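Local coordinates for C protein alpha-antigen (Streptococcus agalactiae, PDB 1YWM) that is a cell-wall-anchored surface antigen, here its N-terminal domain, and may play a role in both virulence and immunity, at residues 121-133 and 168-182. Numbering follows the deposited sequence.
Sequences YDSTTLRDKIEEV and QTDIDSKIVEVNELE. With GOL (glycerol), chain D.
The first and third helices of the antiparallel three-helix bundle that follows the fibronectin-like beta sandwich pack here through knobs-into-holes contacts, L126 and V178 serving as reciprocal knobs. The segments 124-133 and 168-182 run in the same direction, 14° between their axes and 9.4 Å apart at closest approach, because helix 144-163 returns the chain between them. L126 enters a hole formed by I171, K174, I175 and V178. Its chi1 of 174° turns CG away from the backbone N, and the end of the side chain comes nearer helix 168-182, where CD1 lies 3.8 Å from I175 CG1 and also reaches V178 CG2, and CD2 rests against K174 CB and I171 CD1. V178 answers from the other helix, sitting among L126, K129, I130 and V133; its CG1 packs 3.7 Å from V133 CG2, and its CG2 touches I130 CG1, the two side chains crossing at about a right angle. I157 of helix 144-163 also touches V178, so the middle helix of the bundle closes on the same core.

Where the sandwich passes into the bundle, the Q168 amide grips the backbone of D122 twice. D122 N donates to Q168 OE1 at 2.7 Å in the carbonyl plane, and Q168 NE2 returns a longer bond to D122 O, which lies nearly in the amide plane. The paired bonds fix the rotation of the amide. Beside them, I171 CG1 lies 3.7 Å from Y121 CD2, Y121 ending strand 113-121. D122 OD1 meanwhile accepts from T124 N in an Asx turn and from T124 OG1.

At the far end, the aliphatic part of K129 slides past V178, and its ammonium makes a long salt bridge with E182. A glycerol, probably from the crystallisation liquor, links this pair more closely: its O3 accepts from K129 NZ and donates to E182 OE2, both at 2.7 Å.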
loop_
_atom_site.group_PDB
_atom_site.type_symbol
_atom_site.label_atom_id
_atom_site.label_comp_id
_atom_site.label_asym_id
_atom_site.label_seq_id
_atom_site.Cartn_x
_atom_site.Cartn_y
_atom_site.Cartn_z
ATOM N N TYR A 121 -0.728 -4.228 4.458
ATOM C CA TYR A 121 0.646 -4.612 4.141
ATOM C C TYR A 121 1.563 -3.530 4.636
ATOM O O TYR A 121 1.108 -2.522 5.166
ATOM C CB TYR A 121 0.791 -4.864 2.639
ATOM C CG TYR A 121 0.650 -3.662 1.704
ATOM C CD1 TYR A 121 -0.604 -3.131 1.384
ATOM C CD2 TYR A 121 1.777 -3.077 1.103
ATOM C CE1 TYR A 121 -0.733 -2.044 0.484
ATOM C CE2 TYR A 121 1.658 -1.993 0.207
ATOM C CZ TYR A 121 0.410 -1.492 -0.105
ATOM O OH TYR A 121 0.252 -0.436 -0.968
ATOM N N ASP A 122 2.867 -3.743 4.510
ATOM C CA ASP A 122 3.800 -2.755 5.021
ATOM C C ASP A 122 5.013 -2.793 4.117
ATOM O O ASP A 122 5.741 -3.793 4.117
ATOM C CB ASP A 122 4.227 -3.108 6.432
ATOM C CG ASP A 122 4.978 -1.996 7.096
ATOM O OD1 ASP A 122 5.333 -1.003 6.411
ATOM O OD2 ASP A 122 5.199 -1.998 8.317
ATOM N N SER A 123 5.212 -1.712 3.359
ATOM C CA SER A 123 6.375 -1.621 2.465
ATOM C C SER A 123 7.634 -1.026 3.176
ATOM O O SER A 123 8.664 -0.818 2.535
ATOM C CB SER A 123 6.022 -0.805 1.229
ATOM O OG SER A 123 5.744 0.543 1.584
ATOM N N THR A 124 7.559 -0.789 4.485
ATOM C CA THR A 124 8.632 -0.095 5.198
ATOM C C THR A 124 10.026 -0.734 5.004
ATOM O O THR A 124 11.004 -0.036 4.676
ATOM C CB THR A 124 8.304 0.053 6.702
ATOM O OG1 THR A 124 7.161 0.926 6.865
ATOM C CG2 THR A 124 9.437 0.802 7.425
ATOM N N THR A 125 10.124 -2.038 5.222
ATOM C CA THR A 125 11.436 -2.691 5.118
ATOM C C THR A 125 11.927 -2.737 3.667
ATOM O O THR A 125 13.120 -2.532 3.392
ATOM C CB THR A 125 11.368 -4.064 5.714
ATOM O OG1 THR A 125 11.099 -3.922 7.127
ATOM C CG2 THR A 125 12.762 -4.719 5.663
ATOM N N LEU A 126 11.015 -3.036 2.741
ATOM C CA LEU A 126 11.343 -2.947 1.322
ATOM C C LEU A 126 11.890 -1.573 0.984
ATOM O O LEU A 126 12.929 -1.460 0.304
ATOM C CB LEU A 126 10.123 -3.272 0.451
ATOM C CG LEU A 126 10.200 -3.093 -1.079
ATOM C CD1 LEU A 126 11.297 -4.022 -1.659
ATOM C CD2 LEU A 126 8.822 -3.456 -1.669
ATOM N N ARG A 127 11.226 -0.520 1.458
ATOM C CA ARG A 127 11.667 0.831 1.093
ATOM C C ARG A 127 13.053 1.148 1.672
ATOM O O ARG A 127 13.881 1.771 1.016
ATOM C CB ARG A 127 10.640 1.874 1.542
ATOM C CG ARG A 127 9.387 1.913 0.635
ATOM C CD ARG A 127 8.266 2.848 1.231
ATOM N NE ARG A 127 7.060 2.818 0.410
ATOM C CZ ARG A 127 6.922 3.412 -0.770
ATOM N NH1 ARG A 127 5.776 3.297 -1.422
ATOM N NH2 ARG A 127 7.907 4.144 -1.306
ATOM N N ASP A 128 13.307 0.685 2.896
ATOM C CA ASP A 128 14.623 0.836 3.514
ATOM C C ASP A 128 15.658 0.072 2.718
ATOM O O ASP A 128 16.737 0.591 2.453
ATOM C CB ASP A 128 14.620 0.245 4.929
ATOM C CG ASP A 128 13.944 1.140 5.927
ATOM O OD1 ASP A 128 13.702 2.321 5.602
ATOM O OD2 ASP A 128 13.626 0.738 7.064
ATOM N N LYS A 129 15.339 -1.168 2.373
ATOM C CA LYS A 129 16.245 -1.987 1.561
ATOM C C LYS A 129 16.581 -1.313 0.230
ATOM O O LYS A 129 17.746 -1.302 -0.225
ATOM C CB LYS A 129 15.667 -3.389 1.325
ATOM C CG LYS A 129 16.654 -4.384 0.755
ATOM C CD LYS A 129 17.824 -4.624 1.746
ATOM C CE LYS A 129 18.700 -5.803 1.359
ATOM N NZ LYS A 129 19.180 -5.724 -0.058
ATOM N N ILE A 130 15.562 -0.790 -0.429
ATOM C CA ILE A 130 15.783 -0.093 -1.672
ATOM C C ILE A 130 16.747 1.075 -1.495
ATOM O O ILE A 130 17.642 1.266 -2.330
ATOM C CB ILE A 130 14.446 0.393 -2.303
ATOM C CG1 ILE A 130 13.658 -0.791 -2.884
ATOM C CG2 ILE A 130 14.755 1.459 -3.401
ATOM C CD1 ILE A 130 12.167 -0.423 -3.253
ATOM N N GLU A 131 16.584 1.856 -0.421
ATOM C CA GLU A 131 17.473 3.017 -0.204
ATOM C C GLU A 131 18.895 2.561 0.118
ATOM O O GLU A 131 19.857 3.207 -0.292
ATOM C CB GLU A 131 16.948 3.948 0.917
ATOM C CG GLU A 131 15.677 4.731 0.522
ATOM C CD GLU A 131 15.785 5.404 -0.848
ATOM O OE1 GLU A 131 14.887 5.179 -1.721
ATOM O OE2 GLU A 131 16.780 6.152 -1.053
ATOM N N GLU A 132 19.023 1.439 0.811
ATOM C CA GLU A 132 20.359 0.898 1.126
ATOM C C GLU A 132 21.100 0.453 -0.142
ATOM O O GLU A 132 22.310 0.743 -0.307
ATOM C CB GLU A 132 20.254 -0.233 2.134
ATOM C CG GLU A 132 19.710 0.252 3.484
ATOM C CD GLU A 132 19.239 -0.869 4.392
ATOM O OE1 GLU A 132 18.891 -0.566 5.546
ATOM O OE2 GLU A 132 19.185 -2.046 3.954
ATOM N N VAL A 133 20.388 -0.207 -1.056
ATOM C CA VAL A 133 21.013 -0.650 -2.319
ATOM C C VAL A 133 21.318 0.568 -3.192
ATOM O O VAL A 133 22.347 0.620 -3.861
ATOM C CB VAL A 133 20.151 -1.695 -3.068
ATOM C CG1 VAL A 133 20.763 -2.085 -4.437
ATOM C CG2 VAL A 133 19.927 -2.934 -2.179
ATOM N N GLN A 168 1.340 -8.463 1.410
ATOM C CA GLN A 168 2.652 -8.638 2.066
ATOM C C GLN A 168 3.545 -9.713 1.418
ATOM O O GLN A 168 4.792 -9.598 1.394
ATOM C CB GLN A 168 2.455 -8.969 3.534
ATOM C CG GLN A 168 3.677 -8.741 4.380
ATOM C CD GLN A 168 4.109 -7.269 4.399
ATOM O OE1 GLN A 168 3.278 -6.376 4.418
ATOM N NE2 GLN A 168 5.416 -7.030 4.401
ATOM N N THR A 169 2.912 -10.770 0.910
ATOM C CA THR A 169 3.639 -11.783 0.155
ATOM C C THR A 169 4.354 -11.147 -1.034
ATOM O O THR A 169 5.543 -11.447 -1.306
ATOM C CB THR A 169 2.680 -12.871 -0.353
ATOM O OG1 THR A 169 2.174 -13.621 0.765
ATOM C CG2 THR A 169 3.466 -13.903 -1.164
ATOM N N ASP A 170 3.630 -10.293 -1.754
ATOM C CA ASP A 170 4.230 -9.594 -2.885
ATOM C C ASP A 170 5.380 -8.671 -2.426
ATOM O O ASP A 170 6.448 -8.681 -3.027
ATOM C CB ASP A 170 3.199 -8.844 -3.712
ATOM C CG ASP A 170 3.639 -8.645 -5.165
ATOM O OD1 ASP A 170 2.979 -7.882 -5.891
ATOM O OD2 ASP A 170 4.630 -9.207 -5.682
ATOM N N ILE A 171 5.152 -7.872 -1.383
ATOM C CA ILE A 171 6.235 -7.074 -0.784
ATOM C C ILE A 171 7.492 -7.921 -0.488
ATOM O O ILE A 171 8.610 -7.582 -0.927
ATOM C CB ILE A 171 5.721 -6.332 0.479
ATOM C CG1 ILE A 171 4.614 -5.306 0.102
ATOM C CG2 ILE A 171 6.873 -5.767 1.323
ATOM C CD1 ILE A 171 4.992 -4.144 -0.887
ATOM N N ASP A 172 7.311 -9.040 0.214
ATOM C CA ASP A 172 8.436 -9.893 0.577
ATOM C C ASP A 172 9.161 -10.431 -0.666
ATOM O O ASP A 172 10.390 -10.540 -0.674
ATOM C CB ASP A 172 8.000 -11.034 1.510
ATOM C CG ASP A 172 7.554 -10.540 2.887
ATOM O OD1 ASP A 172 7.783 -9.357 3.243
ATOM O OD2 ASP A 172 6.941 -11.277 3.681
ATOM N N SER A 173 8.418 -10.741 -1.715
ATOM C CA SER A 173 9.046 -11.179 -2.959
ATOM C C SER A 173 9.881 -10.054 -3.618
ATOM O O SER A 173 10.953 -10.304 -4.210
ATOM C CB SER A 173 8.028 -11.804 -3.917
ATOM O OG SER A 173 7.243 -10.824 -4.565
ATOM N N LYS A 174 9.426 -8.812 -3.467
ATOM C CA LYS A 174 10.168 -7.671 -4.028
ATOM C C LYS A 174 11.461 -7.418 -3.224
ATOM O O LYS A 174 12.433 -6.899 -3.759
ATOM C CB LYS A 174 9.277 -6.410 -4.104
ATOM C CG LYS A 174 8.202 -6.486 -5.171
ATOM C CD LYS A 174 7.242 -5.344 -5.009
ATOM C CE LYS A 174 6.199 -5.215 -6.138
ATOM N NZ LYS A 174 6.041 -6.364 -7.070
ATOM N N ILE A 175 11.460 -7.750 -1.934
ATOM C CA ILE A 175 12.667 -7.610 -1.133
ATOM C C ILE A 175 13.748 -8.541 -1.693
ATOM O O ILE A 175 14.920 -8.140 -1.812
ATOM C CB ILE A 175 12.412 -7.895 0.368
ATOM C CG1 ILE A 175 11.604 -6.753 0.977
ATOM C CG2 ILE A 175 13.756 -8.047 1.147
ATOM C CD1 ILE A 175 11.092 -7.022 2.409
ATOM N N VAL A 176 13.328 -9.762 -2.042
ATOM C CA VAL A 176 14.207 -10.738 -2.675
ATOM C C VAL A 176 14.692 -10.200 -4.024
ATOM O O VAL A 176 15.890 -10.307 -4.320
ATOM C CB VAL A 176 13.544 -12.145 -2.869
ATOM C CG1 VAL A 176 14.485 -13.102 -3.665
ATOM C CG2 VAL A 176 13.175 -12.759 -1.533
ATOM N N GLU A 177 13.784 -9.661 -4.853
ATOM C CA GLU A 177 14.219 -9.053 -6.114
ATOM C C GLU A 177 15.298 -7.965 -5.908
ATOM O O GLU A 177 16.231 -7.835 -6.734
ATOM C CB GLU A 177 13.029 -8.482 -6.906
ATOM C CG GLU A 177 12.072 -9.553 -7.437
ATOM C CD GLU A 177 10.824 -8.964 -8.087
ATOM O OE1 GLU A 177 10.864 -7.791 -8.497
ATOM O OE2 GLU A 177 9.799 -9.679 -8.189
ATOM N N VAL A 178 15.143 -7.169 -4.845
ATOM C CA VAL A 178 16.060 -6.051 -4.559
ATOM C C VAL A 178 17.419 -6.622 -4.148
ATOM O O VAL A 178 18.466 -6.124 -4.574
ATOM C CB VAL A 178 15.482 -5.099 -3.480
ATOM C CG1 VAL A 178 16.552 -4.084 -2.960
ATOM C CG2 VAL A 178 14.287 -4.293 -4.077
ATOM N N ASN A 179 17.408 -7.660 -3.306
ATOM C CA ASN A 179 18.655 -8.329 -2.920
ATOM C C ASN A 179 19.400 -8.877 -4.123
ATOM O O ASN A 179 20.650 -8.787 -4.186
ATOM C CB ASN A 179 18.380 -9.511 -1.990
ATOM C CG ASN A 179 17.738 -9.107 -0.702
ATOM O OD1 ASN A 179 17.889 -7.979 -0.250
ATOM N ND2 ASN A 179 17.015 -10.046 -0.078
ATOM N N GLU A 180 18.643 -9.473 -5.052
ATOM C CA GLU A 180 19.190 -9.997 -6.299
ATOM C C GLU A 180 19.741 -8.917 -7.233
ATOM O O GLU A 180 20.828 -9.094 -7.817
ATOM C CB GLU A 180 18.159 -10.873 -7.040
ATOM C CG GLU A 180 17.915 -12.213 -6.344
ATOM C CD GLU A 180 19.203 -13.046 -6.217
ATOM O OE1 GLU A 180 19.925 -13.176 -7.235
ATOM O OE2 GLU A 180 19.497 -13.544 -5.106
ATOM N N LEU A 181 19.002 -7.818 -7.395
ATOM C CA LEU A 181 19.508 -6.660 -8.149
ATOM C C LEU A 181 20.873 -6.168 -7.631
ATOM O O LEU A 181 21.781 -5.842 -8.415
ATOM C CB LEU A 181 18.506 -5.478 -8.118
ATOM C CG LEU A 181 17.305 -5.557 -9.084
ATOM C CD1 LEU A 181 16.192 -4.561 -8.623
ATOM C CD2 LEU A 181 17.739 -5.280 -10.522
ATOM N N GLU A 182 21.013 -6.092 -6.321
ATOM C CA GLU A 182 22.259 -5.604 -5.723
ATOM C C GLU A 182 23.442 -6.474 -6.136
ATOM O O GLU A 182 24.545 -5.986 -6.317
ATOM C CB GLU A 182 22.141 -5.530 -4.202
ATOM C CG GLU A 182 23.367 -4.893 -3.539
ATOM C CD GLU A 182 23.171 -4.641 -2.064
ATOM O OE1 GLU A 182 23.476 -3.515 -1.589
ATOM O OE2 GLU A 182 22.699 -5.571 -1.398
HETATM C C1 GOL D . 23.782 -2.576 1.639
HETATM O O1 GOL D . 24.642 -3.597 1.197
HETATM C C2 GOL D . 22.537 -3.184 2.266
HETATM O O2 GOL D . 22.868 -4.326 3.034
HETATM C C3 GOL D . 21.592 -3.544 1.132
HETATM O O3 GOL D . 21.588 -4.943 0.934
#